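Endosialidase (Enterobacteria phage phi92, PDB 4HIZ) cleaves internal sialic acid linkages of polysialic acid, probably both alpha-2,8 and alpha-2,9 bonds, as the endosialidase of a bacteriophage. Local coordinates at residues A201-K206 with T258-G263; D286-E291 with Y309-I314; R317-L322 with D345-P350. All blocks are in the same frame, centred on the assembly; numbering follows the deposited sequence.

Overall arrangement
From the N terminus, contact 1 comes first and closes a 51-residue loop between 201-206 and 258-263, inside the small sheet domain that is inserted between two strands of one propeller blade. Contact 2 closes a 17-residue loop where 286-291 meets 309-314, joining the first two strands of a blade. Contact 3 opens just after, its 22 intervening residues carrying the chain from the third strand, through the fourth and a short helix, into the first strand of the next blade. The loops run in series, neither nested nor crossed. Contacts 2 and 3 touch, N311 meeting R318 and E291 meeting E349; the centre of contact 1 lies about 45 Å from that of contact 2.

Contact 1 of 3, residues A201-K206 with T258-G263; sequences ATIVLK and TTWHFG
L205 and F262 mark the nearest backbone approach, their CA atoms 9.2 Å apart, and with no hydrogen bond crossing between 201-206 and 258-263 the contact is made almost wholly by side chains. L205 lies between the two aromatic groups of the other segment and gives one methyl to each. Its CD2 sits over one face of the F262 ring, 3.6 Å from the centroid and 20° off the normal, a CH-pi contact displaced toward the rim at F262 CE2, 3.4 Å from L205 CD2. Both partners have CG turned away from their backbone N, chi1 -170° in L205 and 179° in F262; the two side chains cross at an angle, and the methyl ends over the ring face. The other branch, CD1 of L205, approaches CH2 of W260 at 4.4 Å, a looser contact. I203 adds its CG2, 3.9 Å from W260 CH2. Both methyls reach this atom of the six-membered ring obliquely, whereas the carbonyl oxygen of V204 lies at the edge, near the ring plane, 4.3 Å from CZ2 of W260. The NE1 of W260 is used elsewhere, donating to the carbonyl of G190, and this bond, with I192 packed against the side chain, would limit rotation of the indole. The patch belongs to a curled antiparallel sheet in which strands 200-204 and 261-264 are not neighbours, so these side chains fill its interior between them. F241 from strand 240-244 touches I203 and F262, and F218, which also lines a glycan pocket, meets the F262 ring edge-to-face. On the other side of strand 261-264, H261 ND1 is hydrogen-bonded to the hydroxyl of Y185, and H261 touches N220 of the same pocket and packs on I499 of a neighbouring subunit.

Contact 2 of 3, residues D286-E291 with Y309-I314; sequences DLCVTE and YHNGDI
Backbone bonds between T290, E291 and H310 set the register. T290 N donates to H310 O at 2.7 Å, E291 N adds a weak bond to the same oxygen, and H310 N returns one to E291 O at 3.2 Å, nearly in line with that carbonyl. T290 and E291 thus both face H310. The hydroxyl of T290 carries the polar side-chain contact. It donates to D313 OD2 at 2.6 Å, arriving on the anti side and 35° out of the carboxylate plane, and accepts from G312 N at 2.7 Å. One hydroxyl, gripped by two bonds, thus ties the loop leading into strand 291-297 to the turn that leaves strand 309-311. That turn is braced from within by N311, whose OD1 accepts from both D313 N and I314 N, while its ND2 donates to I314 O. Ring contacts gather on H310, whose CG stands between the backbone N and the carbonyl carbon (chi1 80°), a rotation that lays the imidazole beside T290 and E291. T290 CB lies over one ring face, 4.1 Å from the centroid. E291 runs alongside, and its OE1 meets the ring edge at H310 CE1 (3.5 Å), the carboxylate standing 88° to the imidazole. A water joins H310 ND1 to E291 O. In the apolar packing, C288 SG rests against CG1 of I314 and CB of D313, while V289 CG2 touches CD2 of Y309, its side chain crossing the phenol at about a right angle. Beyond the two segments, E291 OE1 comes close to OE2 of E349 in the next blade, and R165 takes the T290 carbonyl. The pairing is a classic beta bulge where the first strand of a propeller blade enters its antiparallel sheet, with an Asx turn at N311 where the second strand, 304-311, ends.

Contact 3 of 3, residues R317-L322 with D345-P350; sequences RRLGIL and DNAAEP
D345, just past a short helix, meets R317 through one water, which accepts from R317 N and donates to D345 OD1. At N346 the backbone passes over one face of the R317 guanidinium, its N 3.9 Å from R317 CD; the N346 side chain, directed away from 317-322 at CB, lies about 4 Å from a bound sodium ion. A347 takes the only direct hydrogen bond. The R317 chain, extended from CG to NE (chi3 -177°), carries NH1 to A347 O at 2.8 Å; the oxygen lies in the guanidinium plane, but NH1 stands 49° above the carbonyl plane. CB of A347 packs at 3.9 Å on L319 CD1, which also lies 3.5 Å from A348 N. E349 points away, its OE1 held by R364 (salt bridge) and Q87. The P350 ring packs against the isobutyl end of L319, CB to L319 CD2 at 3.9 Å, and sets its CG 3.7 Å from G320 O. Strands 318-322 and 347-350 run nearly parallel (15°), their axes 7.4 Å apart at the closest. Side chains packed between facing sheets, without shared backbone bonds, join successive propeller blades; here L319 meets P350.

Contact 1 of 3, residues A201-K206 with T258-G263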
ATOM      1  N   ALA A 201     -15.091  14.188 -42.371  1.00 17.56           N
ATOM      2  CA  ALA A 201     -15.554  12.800 -42.363  1.00 15.97           C
ATOM      3  C   ALA A 201     -16.830  12.761 -41.536  1.00 15.80           C
ATOM      4  O   ALA A 201     -16.869  13.297 -40.432  1.00 16.27           O
ATOM      5  CB  ALA A 201     -14.482  11.854 -41.760  1.00 16.12           C
ATOM      6  N   THR A 202     -17.873  12.138 -42.064  1.00 15.83           N
ATOM      7  CA  THR A 202     -19.123  11.999 -41.328  1.00 15.84           C
ATOM      8  C   THR A 202     -19.167  10.631 -40.680  1.00 15.83           C
ATOM      9  O   THR A 202     -18.909   9.626 -41.345  1.00 16.97           O
ATOM     10  CB  THR A 202     -20.301  12.199 -42.296  1.00 17.18           C
ATOM     11  OG1 THR A 202     -20.192  13.514 -42.844  1.00 17.42           O
ATOM     12  CG2 THR A 202     -21.624  12.041 -41.567  1.00 17.20           C
ATOM     13  N   ILE A 203     -19.455  10.608 -39.379  1.00 15.25           N
ATOM     14  CA  ILE A 203     -19.460   9.385 -38.610  1.00 15.97           C
ATOM     15  C   ILE A 203     -20.839   9.107 -38.049  1.00 16.56           C
ATOM     16  O   ILE A 203     -21.382   9.908 -37.287  1.00 16.31           O
ATOM     17  CB  ILE A 203     -18.533   9.522 -37.399  1.00 16.30           C
ATOM     18  CG1 ILE A 203     -17.204  10.228 -37.767  1.00 16.78           C
ATOM     19  CG2 ILE A 203     -18.375   8.167 -36.698  1.00 17.01           C
ATOM     20  CD1 ILE A 203     -16.335   9.496 -38.758  1.00 16.13           C
ATOM     21  N   VAL A 204     -21.396   7.960 -38.413  1.00 17.75           N
ATOM     22  CA  VAL A 204     -22.641   7.510 -37.816  1.00 18.05           C
ATOM     23  C   VAL A 204     -22.326   6.625 -36.613  1.00 17.12           C
ATOM     24  O   VAL A 204     -21.592   5.639 -36.693  1.00 18.63           O
ATOM     25  CB  VAL A 204     -23.507   6.743 -38.823  1.00 20.68           C
ATOM     26  CG1 VAL A 204     -24.755   6.189 -38.126  1.00 22.27           C
ATOM     27  CG2 VAL A 204     -23.899   7.661 -39.973  1.00 19.96           C
ATOM     28  N   LEU A 205     -22.840   7.024 -35.467  1.00 16.47           N
ATOM     29  CA  LEU A 205     -22.641   6.261 -34.247  1.00 16.61           C
ATOM     30  C   LEU A 205     -23.863   6.550 -33.368  1.00 17.41           C
ATOM     31  O   LEU A 205     -24.048   7.674 -32.891  1.00 17.87           O
ATOM     32  CB  LEU A 205     -21.342   6.726 -33.581  1.00 18.53           C
ATOM     33  CG  LEU A 205     -20.814   5.923 -32.415  1.00 22.87           C
ATOM     34  CD1 LEU A 205     -20.277   4.581 -32.928  1.00 25.32           C
ATOM     35  CD2 LEU A 205     -19.697   6.707 -31.722  1.00 22.84           C
ATOM     36  N   LYS A 206     -24.706   5.542 -33.159  1.00 18.83           N
ATOM     37  CA  LYS A 206     -26.007   5.788 -32.534  0.50 19.82           C
ATOM     38  C   LYS A 206     -25.894   6.312 -31.106  1.00 17.99           C
ATOM     39  O   LYS A 206     -25.121   5.809 -30.314  1.00 17.16           O
ATOM     40  CB  LYS A 206     -26.897   4.544 -32.601  0.50 24.32           C
ATOM     41  CG  LYS A 206     -27.361   4.216 -34.036  0.50 28.98           C
ATOM     42  CD  LYS A 206     -28.573   3.284 -34.046  0.50 34.50           C
ATOM     43  CE  LYS A 206     -28.911   2.784 -35.447  0.50 39.56           C
ATOM     44  NZ  LYS A 206     -29.518   3.829 -36.327  0.50 42.95           N
ATOM     45  N   THR A 258     -17.095  -2.669 -43.049  1.00 20.43           N
ATOM     46  CA  THR A 258     -15.904  -2.750 -42.204  1.00 18.32           C
ATOM     47  C   THR A 258     -16.306  -2.615 -40.739  1.00 16.83           C
ATOM     48  O   THR A 258     -17.023  -1.683 -40.369  1.00 16.32           O
ATOM     49  CB  THR A 258     -14.913  -1.629 -42.556  1.00 20.82           C
ATOM     50  OG1 THR A 258     -14.447  -1.806 -43.907  1.00 22.79           O
ATOM     51  CG2 THR A 258     -13.729  -1.599 -41.564  1.00 23.02           C
ATOM     52  N   THR A 259     -15.811  -3.544 -39.910  1.00 17.26           N
ATOM     53  CA  THR A 259     -16.024  -3.465 -38.470  1.00 18.52           C
ATOM     54  C   THR A 259     -14.822  -2.754 -37.854  1.00 17.19           C
ATOM     55  O   THR A 259     -13.688  -3.077 -38.167  1.00 18.24           O
ATOM     56  CB  THR A 259     -16.254  -4.875 -37.864  1.00 21.37           C
ATOM     57  OG1 THR A 259     -17.381  -5.478 -38.520  1.00 24.20           O
ATOM     58  CG2 THR A 259     -16.582  -4.767 -36.384  1.00 21.79           C
ATOM     59  N   TRP A 260     -15.080  -1.726 -37.045  1.00 15.99           N
ATOM     60  CA  TRP A 260     -13.995  -0.880 -36.540  1.00 15.03           C
ATOM     61  C   TRP A 260     -14.166  -0.617 -35.040  1.00 14.03           C
ATOM     62  O   TRP A 260     -15.038  -1.208 -34.406  1.00 14.87           O
ATOM     63  CB  TRP A 260     -13.940   0.437 -37.362  1.00 15.56           C
ATOM     64  CG  TRP A 260     -15.272   1.182 -37.523  1.00 15.63           C
ATOM     65  CD1 TRP A 260     -16.296   0.866 -38.395  1.00 15.58           C
ATOM     66  CD2 TRP A 260     -15.680   2.393 -36.850  1.00 15.39           C
ATOM     67  NE1 TRP A 260     -17.317   1.796 -38.293  1.00 14.44           N
ATOM     68  CE2 TRP A 260     -16.971   2.732 -37.347  1.00 15.20           C
ATOM     69  CE3 TRP A 260     -15.090   3.212 -35.866  1.00 15.13           C
ATOM     70  CZ2 TRP A 260     -17.664   3.844 -36.911  1.00 15.35           C
ATOM     71  CZ3 TRP A 260     -15.789   4.320 -35.419  1.00 15.47           C
ATOM     72  CH2 TRP A 260     -17.073   4.625 -35.935  1.00 16.00           C
ATOM     73  N   HIS A 261     -13.327   0.257 -34.499  1.00 12.28           N
ATOM     74  CA  HIS A 261     -13.294   0.465 -33.050  1.00 12.71           C
ATOM     75  C   HIS A 261     -13.347   1.944 -32.740  1.00 12.59           C
ATOM     76  O   HIS A 261     -12.648   2.742 -33.376  1.00 13.30           O
ATOM     77  CB  HIS A 261     -11.979  -0.079 -32.468  1.00 14.16           C
ATOM     78  CG  HIS A 261     -11.781  -1.540 -32.705  1.00 15.93           C
ATOM     79  ND1 HIS A 261     -12.490  -2.506 -32.020  1.00 16.94           N
ATOM     80  CD2 HIS A 261     -10.991  -2.199 -33.589  1.00 17.08           C
ATOM     81  CE1 HIS A 261     -12.128  -3.703 -32.461  1.00 18.26           C
ATOM     82  NE2 HIS A 261     -11.212  -3.546 -33.407  1.00 18.94           N
ATOM     83  N   PHE A 262     -14.149   2.299 -31.746  1.00 12.30           N
ATOM     84  CA  PHE A 262     -14.285   3.684 -31.316  1.00 12.00           C
ATOM     85  C   PHE A 262     -14.206   3.777 -29.802  1.00 12.14           C
ATOM     86  O   PHE A 262     -14.801   2.956 -29.099  1.00 12.59           O
ATOM     87  CB  PHE A 262     -15.664   4.204 -31.771  1.00 12.01           C
ATOM     88  CG  PHE A 262     -15.944   5.631 -31.355  1.00 13.75           C
ATOM     89  CD1 PHE A 262     -15.451   6.700 -32.104  1.00 13.95           C
ATOM     90  CD2 PHE A 262     -16.657   5.896 -30.198  1.00 14.79           C
ATOM     91  CE1 PHE A 262     -15.699   8.017 -31.718  1.00 14.69           C
ATOM     92  CE2 PHE A 262     -16.895   7.224 -29.783  1.00 15.91           C
ATOM     93  CZ  PHE A 262     -16.421   8.275 -30.556  1.00 15.72           C
ATOM     94  N   GLY A 263     -13.500   4.799 -29.304  1.00 11.92           N
ATOM     95  CA  GLY A 263     -13.538   5.077 -27.870  1.00 11.40           C
ATOM     96  C   GLY A 263     -13.628   6.578 -27.642  1.00 12.07           C
ATOM     97  O   GLY A 263     -13.031   7.372 -28.389  1.00 13.52           O
TER

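Contact 2 of 3, residues D286-E291 with Y309-I314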
ATOM      1  N   ASP A 286     -38.259  31.836  -2.342  1.00 16.52           N
ATOM      2  CA  ASP A 286     -38.630  31.228  -3.600  1.00 17.48           C
ATOM      3  C   ASP A 286     -37.463  31.065  -4.564  1.00 17.70           C
ATOM      4  O   ASP A 286     -37.609  30.407  -5.612  1.00 18.25           O
ATOM      5  CB  ASP A 286     -39.737  32.058  -4.280  1.00 19.85           C
ATOM      6  CG  ASP A 286     -41.078  31.926  -3.591  1.00 24.52           C
ATOM      7  OD1 ASP A 286     -41.420  30.840  -3.106  1.00 26.57           O
ATOM      8  OD2 ASP A 286     -41.840  32.915  -3.596  1.00 27.17           O
ATOM      9  N   LEU A 287     -36.323  31.673  -4.251  1.00 16.85           N
ATOM     10  CA  LEU A 287     -35.133  31.472  -5.076  1.00 16.88           C
ATOM     11  C   LEU A 287     -34.094  30.653  -4.347  1.00 15.68           C
ATOM     12  O   LEU A 287     -33.308  29.945  -5.000  1.00 15.45           O
ATOM     13  CB  LEU A 287     -34.498  32.810  -5.430  1.00 19.73           C
ATOM     14  CG  LEU A 287     -35.378  33.682  -6.305  1.00 23.24           C
ATOM     15  CD1 LEU A 287     -34.679  35.021  -6.567  1.00 25.07           C
ATOM     16  CD2 LEU A 287     -35.649  32.934  -7.587  1.00 24.55           C
ATOM     17  N   CYS A 288     -34.036  30.783  -3.025  1.00 16.05           N
ATOM     18  CA  CYS A 288     -32.939  30.165  -2.236  1.00 15.28           C
ATOM     19  C   CYS A 288     -32.774  28.665  -2.540  1.00 15.49           C
ATOM     20  O   CYS A 288     -33.748  27.902  -2.556  1.00 16.02           O
ATOM     21  CB  CYS A 288     -33.168  30.364  -0.704  1.00 15.81           C
ATOM     22  SG  CYS A 288     -31.746  29.854   0.312  1.00 18.47           S
ATOM     23  N   VAL A 289     -31.533  28.251  -2.791  1.00 14.33           N
ATOM     24  CA  VAL A 289     -31.225  26.809  -2.823  1.00 14.56           C
ATOM     25  C   VAL A 289     -30.170  26.525  -1.773  1.00 14.52           C
ATOM     26  O   VAL A 289     -29.110  27.154  -1.736  1.00 15.70           O
ATOM     27  CB  VAL A 289     -30.737  26.360  -4.220  1.00 13.93           C
ATOM     28  CG1 VAL A 289     -30.304  24.830  -4.227  1.00 14.26           C
ATOM     29  CG2 VAL A 289     -31.845  26.578  -5.259  1.00 14.10           C
ATOM     30  N   THR A 290     -30.485  25.590  -0.898  1.00 14.73           N
ATOM     31  CA  THR A 290     -29.530  25.193   0.142  1.00 14.63           C
ATOM     32  C   THR A 290     -28.602  24.141  -0.452  1.00 15.31           C
ATOM     33  O   THR A 290     -27.378  24.243  -0.340  1.00 16.52           O
ATOM     34  CB  THR A 290     -30.270  24.632   1.349  1.00 16.19           C
ATOM     35  OG1 THR A 290     -31.079  25.669   1.911  1.00 16.97           O
ATOM     36  CG2 THR A 290     -29.298  24.187   2.445  1.00 17.03           C
ATOM     37  N   GLU A 291     -29.198  23.134  -1.074  1.00 14.69           N
ATOM     38  CA  GLU A 291     -28.429  22.045  -1.698  1.00 14.45           C
ATOM     39  C   GLU A 291     -29.152  21.524  -2.899  1.00 13.87           C
ATOM     40  O   GLU A 291     -30.380  21.421  -2.880  1.00 14.72           O
ATOM     41  CB  GLU A 291     -28.216  20.829  -0.747  1.00 16.10           C
ATOM     42  CG  GLU A 291     -27.252  21.085   0.397  1.00 18.63           C
ATOM     43  CD  GLU A 291     -27.237  19.968   1.438  1.00 21.20           C
ATOM     44  OE1 GLU A 291     -28.218  19.217   1.520  1.00 23.01           O
ATOM     45  OE2 GLU A 291     -26.241  19.814   2.169  1.00 22.51           O
ATOM     46  N   TYR A 309     -33.649  19.253  -5.014  1.00 13.05           N
ATOM     47  CA  TYR A 309     -33.119  20.426  -4.292  1.00 13.64           C
ATOM     48  C   TYR A 309     -34.019  20.786  -3.123  1.00 12.77           C
ATOM     49  O   TYR A 309     -35.187  20.343  -3.041  1.00 12.62           O
ATOM     50  CB  TYR A 309     -33.015  21.669  -5.224  1.00 12.84           C
ATOM     51  CG  TYR A 309     -34.338  22.440  -5.364  1.00 12.84           C
ATOM     52  CD1 TYR A 309     -35.331  21.992  -6.245  1.00 13.66           C
ATOM     53  CD2 TYR A 309     -34.575  23.583  -4.613  1.00 14.05           C
ATOM     54  CE1 TYR A 309     -36.527  22.681  -6.404  1.00 14.92           C
ATOM     55  CE2 TYR A 309     -35.791  24.271  -4.744  1.00 15.12           C
ATOM     56  CZ  TYR A 309     -36.750  23.807  -5.635  1.00 15.41           C
ATOM     57  OH  TYR A 309     -37.964  24.481  -5.769  1.00 16.50           O
ATOM     58  N   HIS A 310     -33.468  21.557  -2.204  1.00 13.23           N
ATOM     59  CA  HIS A 310     -34.332  22.171  -1.194  1.00 13.79           C
ATOM     60  C   HIS A 310     -33.757  23.500  -0.742  1.00 14.76           C
ATOM     61  O   HIS A 310     -32.551  23.802  -0.924  1.00 14.74           O
ATOM     62  CB  HIS A 310     -34.507  21.209   0.016  1.00 14.23           C
ATOM     63  CG  HIS A 310     -33.363  21.219   0.987  1.00 14.94           C
ATOM     64  ND1 HIS A 310     -32.183  20.544   0.765  1.00 15.98           N
ATOM     65  CD2 HIS A 310     -33.231  21.818   2.199  1.00 16.00           C
ATOM     66  CE1 HIS A 310     -31.372  20.716   1.802  1.00 16.16           C
ATOM     67  NE2 HIS A 310     -31.978  21.501   2.681  1.00 16.48           N
ATOM     68  N   ASN A 311     -34.652  24.300  -0.164  1.00 14.30           N
ATOM     69  CA  ASN A 311     -34.284  25.477   0.586  1.00 15.06           C
ATOM     70  C   ASN A 311     -34.599  25.143   2.034  1.00 16.27           C
ATOM     71  O   ASN A 311     -35.780  24.941   2.381  1.00 16.60           O
ATOM     72  CB  ASN A 311     -35.130  26.680   0.118  1.00 14.56           C
ATOM     73  CG  ASN A 311     -35.317  27.715   1.229  1.00 17.42           C
ATOM     74  OD1 ASN A 311     -34.405  27.941   2.035  1.00 17.93           O
ATOM     75  ND2 ASN A 311     -36.512  28.348   1.280  1.00 17.86           N
ATOM     76  N   GLY A 312     -33.559  25.058   2.878  1.00 16.85           N
ATOM     77  CA  GLY A 312     -33.753  24.864   4.310  1.00 18.33           C
ATOM     78  C   GLY A 312     -33.237  26.034   5.133  1.00 20.12           C
ATOM     79  O   GLY A 312     -33.082  25.915   6.355  1.00 21.91           O
ATOM     80  N   ASP A 313     -32.987  27.167   4.465  1.00 20.43           N
ATOM     81  CA  ASP A 313     -32.355  28.338   5.083  1.00 22.24           C
ATOM     82  C   ASP A 313     -33.369  29.426   5.413  1.00 21.16           C
ATOM     83  O   ASP A 313     -33.244  30.119   6.432  1.00 22.34           O
ATOM     84  CB  ASP A 313     -31.284  28.944   4.159  1.00 25.24           C
ATOM     85  CG  ASP A 313     -29.963  28.166   4.190  1.00 28.79           C
ATOM     86  OD1 ASP A 313     -29.232  28.286   5.199  1.00 32.11           O
ATOM     87  OD2 ASP A 313     -29.631  27.445   3.211  1.00 28.87           O
ATOM     88  N   ILE A 314     -34.362  29.577   4.542  1.00 20.00           N
ATOM     89  CA  ILE A 314     -35.351  30.661   4.694  1.00 19.98           C
ATOM     90  C   ILE A 314     -36.752  30.063   4.828  1.00 20.27           C
ATOM     91  O   ILE A 314     -37.167  29.281   3.989  1.00 21.41           O
ATOM     92  CB  ILE A 314     -35.373  31.563   3.436  1.00 21.04           C
ATOM     93  CG1 ILE A 314     -33.955  31.943   2.973  1.00 22.91           C
ATOM     94  CG2 ILE A 314     -36.259  32.801   3.669  1.00 21.30           C
ATOM     95  CD1 ILE A 314     -33.131  32.744   3.983  1.00 25.03           C
TER
HETATM   96  O   HOH W   1     -31.424  18.983  -1.501  1.00 16.68           O

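Contact 3 of 3, residues R317-L322 with D345-P350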
ATOM      1  N   ARG A 317     -39.829  26.858   3.818  1.00 17.47           N
ATOM      2  CA  ARG A 317     -38.976  25.941   3.047  1.00 16.48           C
ATOM      3  C   ARG A 317     -39.611  25.598   1.705  1.00 16.56           C
ATOM      4  O   ARG A 317     -40.845  25.634   1.554  1.00 17.21           O
ATOM      5  CB  ARG A 317     -38.760  24.636   3.813  1.00 16.86           C
ATOM      6  CG  ARG A 317     -37.915  24.803   5.058  1.00 17.97           C
ATOM      7  CD  ARG A 317     -37.321  23.489   5.511  1.00 19.05           C
ATOM      8  NE  ARG A 317     -36.588  23.749   6.732  1.00 21.78           N
ATOM      9  CZ  ARG A 317     -35.653  22.973   7.208  1.00 25.04           C
ATOM     10  NH1 ARG A 317     -35.334  21.866   6.546  1.00 27.41           N
ATOM     11  NH2 ARG A 317     -35.040  23.312   8.336  1.00 24.97           N
ATOM     12  N   ARG A 318     -38.772  25.248   0.727  1.00 16.46           N
ATOM     13  CA  ARG A 318     -39.248  24.644  -0.520  1.00 16.80           C
ATOM     14  C   ARG A 318     -38.432  23.379  -0.748  1.00 15.48           C
ATOM     15  O   ARG A 318     -37.255  23.348  -0.398  1.00 15.89           O
ATOM     16  CB  ARG A 318     -39.045  25.564  -1.725  1.00 18.40           C
ATOM     17  CG  ARG A 318     -40.173  26.608  -1.952  1.00 19.75           C
ATOM     18  CD  ARG A 318     -40.021  27.741  -0.991  1.00 19.95           C
ATOM     19  NE  ARG A 318     -41.035  28.789  -1.251  1.00 20.23           N
ATOM     20  CZ  ARG A 318     -42.254  28.779  -0.730  1.00 21.15           C
ATOM     21  NH1 ARG A 318     -42.600  27.779   0.080  1.00 22.19           N
ATOM     22  NH2 ARG A 318     -43.119  29.771  -1.004  1.00 21.78           N
ATOM     23  N   LEU A 319     -39.051  22.347  -1.303  1.00 13.70           N
ATOM     24  CA  LEU A 319     -38.296  21.126  -1.610  1.00 13.84           C
ATOM     25  C   LEU A 319     -38.902  20.569  -2.881  1.00 14.62           C
ATOM     26  O   LEU A 319     -40.137  20.567  -3.049  1.00 14.51           O
ATOM     27  CB  LEU A 319     -38.486  20.145  -0.459  1.00 14.08           C
ATOM     28  CG  LEU A 319     -37.698  18.831  -0.608  1.00 14.20           C
ATOM     29  CD1 LEU A 319     -37.221  18.300   0.780  1.00 14.19           C
ATOM     30  CD2 LEU A 319     -38.491  17.746  -1.347  1.00 14.75           C
ATOM     31  N   GLY A 320     -38.061  20.082  -3.788  1.00 14.51           N
ATOM     32  CA  GLY A 320     -38.637  19.460  -4.970  1.00 14.15           C
ATOM     33  C   GLY A 320     -37.556  19.108  -5.952  1.00 13.76           C
ATOM     34  O   GLY A 320     -36.472  18.629  -5.558  1.00 13.32           O
ATOM     35  N   ILE A 321     -37.838  19.353  -7.235  1.00 13.98           N
ATOM     36  CA  ILE A 321     -36.887  19.001  -8.282  1.00 13.80           C
ATOM     37  C   ILE A 321     -36.610  20.181  -9.198  1.00 14.26           C
ATOM     38  O   ILE A 321     -37.444  21.074  -9.356  1.00 14.92           O
ATOM     39  CB  ILE A 321     -37.388  17.804  -9.114  1.00 13.37           C
ATOM     40  CG1 ILE A 321     -38.627  18.175  -9.972  1.00 14.35           C
ATOM     41  CG2 ILE A 321     -37.674  16.589  -8.170  1.00 14.83           C
ATOM     42  CD1 ILE A 321     -39.091  17.015 -10.861  1.00 15.02           C
ATOM     43  N   LEU A 322     -35.429  20.177  -9.798  1.00 13.98           N
ATOM     44  CA  LEU A 322     -35.159  21.013 -10.958  1.00 14.46           C
ATOM     45  C   LEU A 322     -35.325  20.096 -12.158  1.00 14.33           C
ATOM     46  O   LEU A 322     -34.569  19.117 -12.319  1.00 13.91           O
ATOM     47  CB  LEU A 322     -33.736  21.569 -10.909  1.00 14.75           C
ATOM     48  CG  LEU A 322     -33.377  22.284  -9.582  1.00 15.97           C
ATOM     49  CD1 LEU A 322     -31.958  22.813  -9.675  1.00 17.68           C
ATOM     50  CD2 LEU A 322     -34.361  23.447  -9.254  1.00 16.64           C
ATOM     51  N   ASP A 345     -41.962  21.202   4.990  1.00 16.44           N
ATOM     52  CA  ASP A 345     -41.560  21.764   6.289  1.00 15.67           C
ATOM     53  C   ASP A 345     -40.645  20.750   6.970  1.00 15.15           C
ATOM     54  O   ASP A 345     -40.865  19.547   6.837  1.00 15.41           O
ATOM     55  CB  ASP A 345     -42.772  22.000   7.204  1.00 16.44           C
ATOM     56  CG  ASP A 345     -43.647  23.140   6.716  1.00 20.29           C
ATOM     57  OD1 ASP A 345     -43.114  24.001   5.986  1.00 19.91           O
ATOM     58  OD2 ASP A 345     -44.849  23.200   7.082  1.00 23.80           O
ATOM     59  N   ASN A 346     -39.636  21.232   7.681  1.00 14.95           N
ATOM     60  CA  ASN A 346     -38.727  20.298   8.374  1.00 14.34           C
ATOM     61  C   ASN A 346     -38.181  19.169   7.484  1.00 14.46           C
ATOM     62  O   ASN A 346     -38.050  18.032   7.934  1.00 15.09           O
ATOM     63  CB  ASN A 346     -39.454  19.662   9.557  1.00 15.17           C
ATOM     64  CG  ASN A 346     -40.060  20.702  10.493  1.00 17.46           C
ATOM     65  OD1 ASN A 346     -41.289  20.744  10.734  1.00 21.41           O
ATOM     66  ND2 ASN A 346     -39.216  21.565  10.988  1.00 16.50           N
ATOM     67  N   ALA A 347     -37.851  19.495   6.243  1.00 13.94           N
ATOM     68  CA  ALA A 347     -37.404  18.481   5.280  1.00 13.24           C
ATOM     69  C   ALA A 347     -36.231  18.990   4.452  1.00 13.50           C
ATOM     70  O   ALA A 347     -36.012  20.207   4.339  1.00 14.65           O
ATOM     71  CB  ALA A 347     -38.591  18.048   4.386  1.00 13.38           C
ATOM     72  N   ALA A 348     -35.487  18.051   3.858  1.00 12.76           N
ATOM     73  CA  ALA A 348     -34.282  18.369   3.100  1.00 12.77           C
ATOM     74  C   ALA A 348     -33.959  17.200   2.181  1.00 13.21           C
ATOM     75  O   ALA A 348     -34.539  16.115   2.318  1.00 13.56           O
ATOM     76  CB  ALA A 348     -33.094  18.547   4.079  1.00 13.48           C
ATOM     77  N   GLU A 349     -33.034  17.448   1.248  1.00 13.33           N
ATOM     78  CA  GLU A 349     -32.294  16.375   0.571  1.00 13.19           C
ATOM     79  C   GLU A 349     -33.145  15.262   0.010  1.00 13.50           C
ATOM     80  O   GLU A 349     -33.019  14.098   0.414  1.00 13.65           O
ATOM     81  CB  GLU A 349     -31.245  15.812   1.540  1.00 13.57           C
ATOM     82  CG  GLU A 349     -30.142  16.833   1.779  1.00 15.26           C
ATOM     83  CD  GLU A 349     -29.127  16.410   2.840  1.00 17.31           C
ATOM     84  OE1 GLU A 349     -29.262  15.304   3.418  1.00 16.71           O
ATOM     85  OE2 GLU A 349     -28.197  17.206   3.112  1.00 19.81           O
ATOM     86  N   PRO A 350     -34.007  15.595  -0.953  1.00 12.43           N
ATOM     87  CA  PRO A 350     -34.806  14.556  -1.608  1.00 11.90           C
ATOM     88  C   PRO A 350     -33.951  13.570  -2.411  1.00 11.68           C
ATOM     89  O   PRO A 350     -33.052  14.002  -3.133  1.00 12.73           O
ATOM     90  CB  PRO A 350     -35.706  15.348  -2.567  1.00 12.93           C
ATOM     91  CG  PRO A 350     -34.899  16.621  -2.849  1.00 13.24           C
ATOM     92  CD  PRO A 350     -34.264  16.941  -1.508  1.00 13.39           C
TER
HETATM   93  O   HOH W   2     -41.034  25.898   6.299  1.00 24.94           O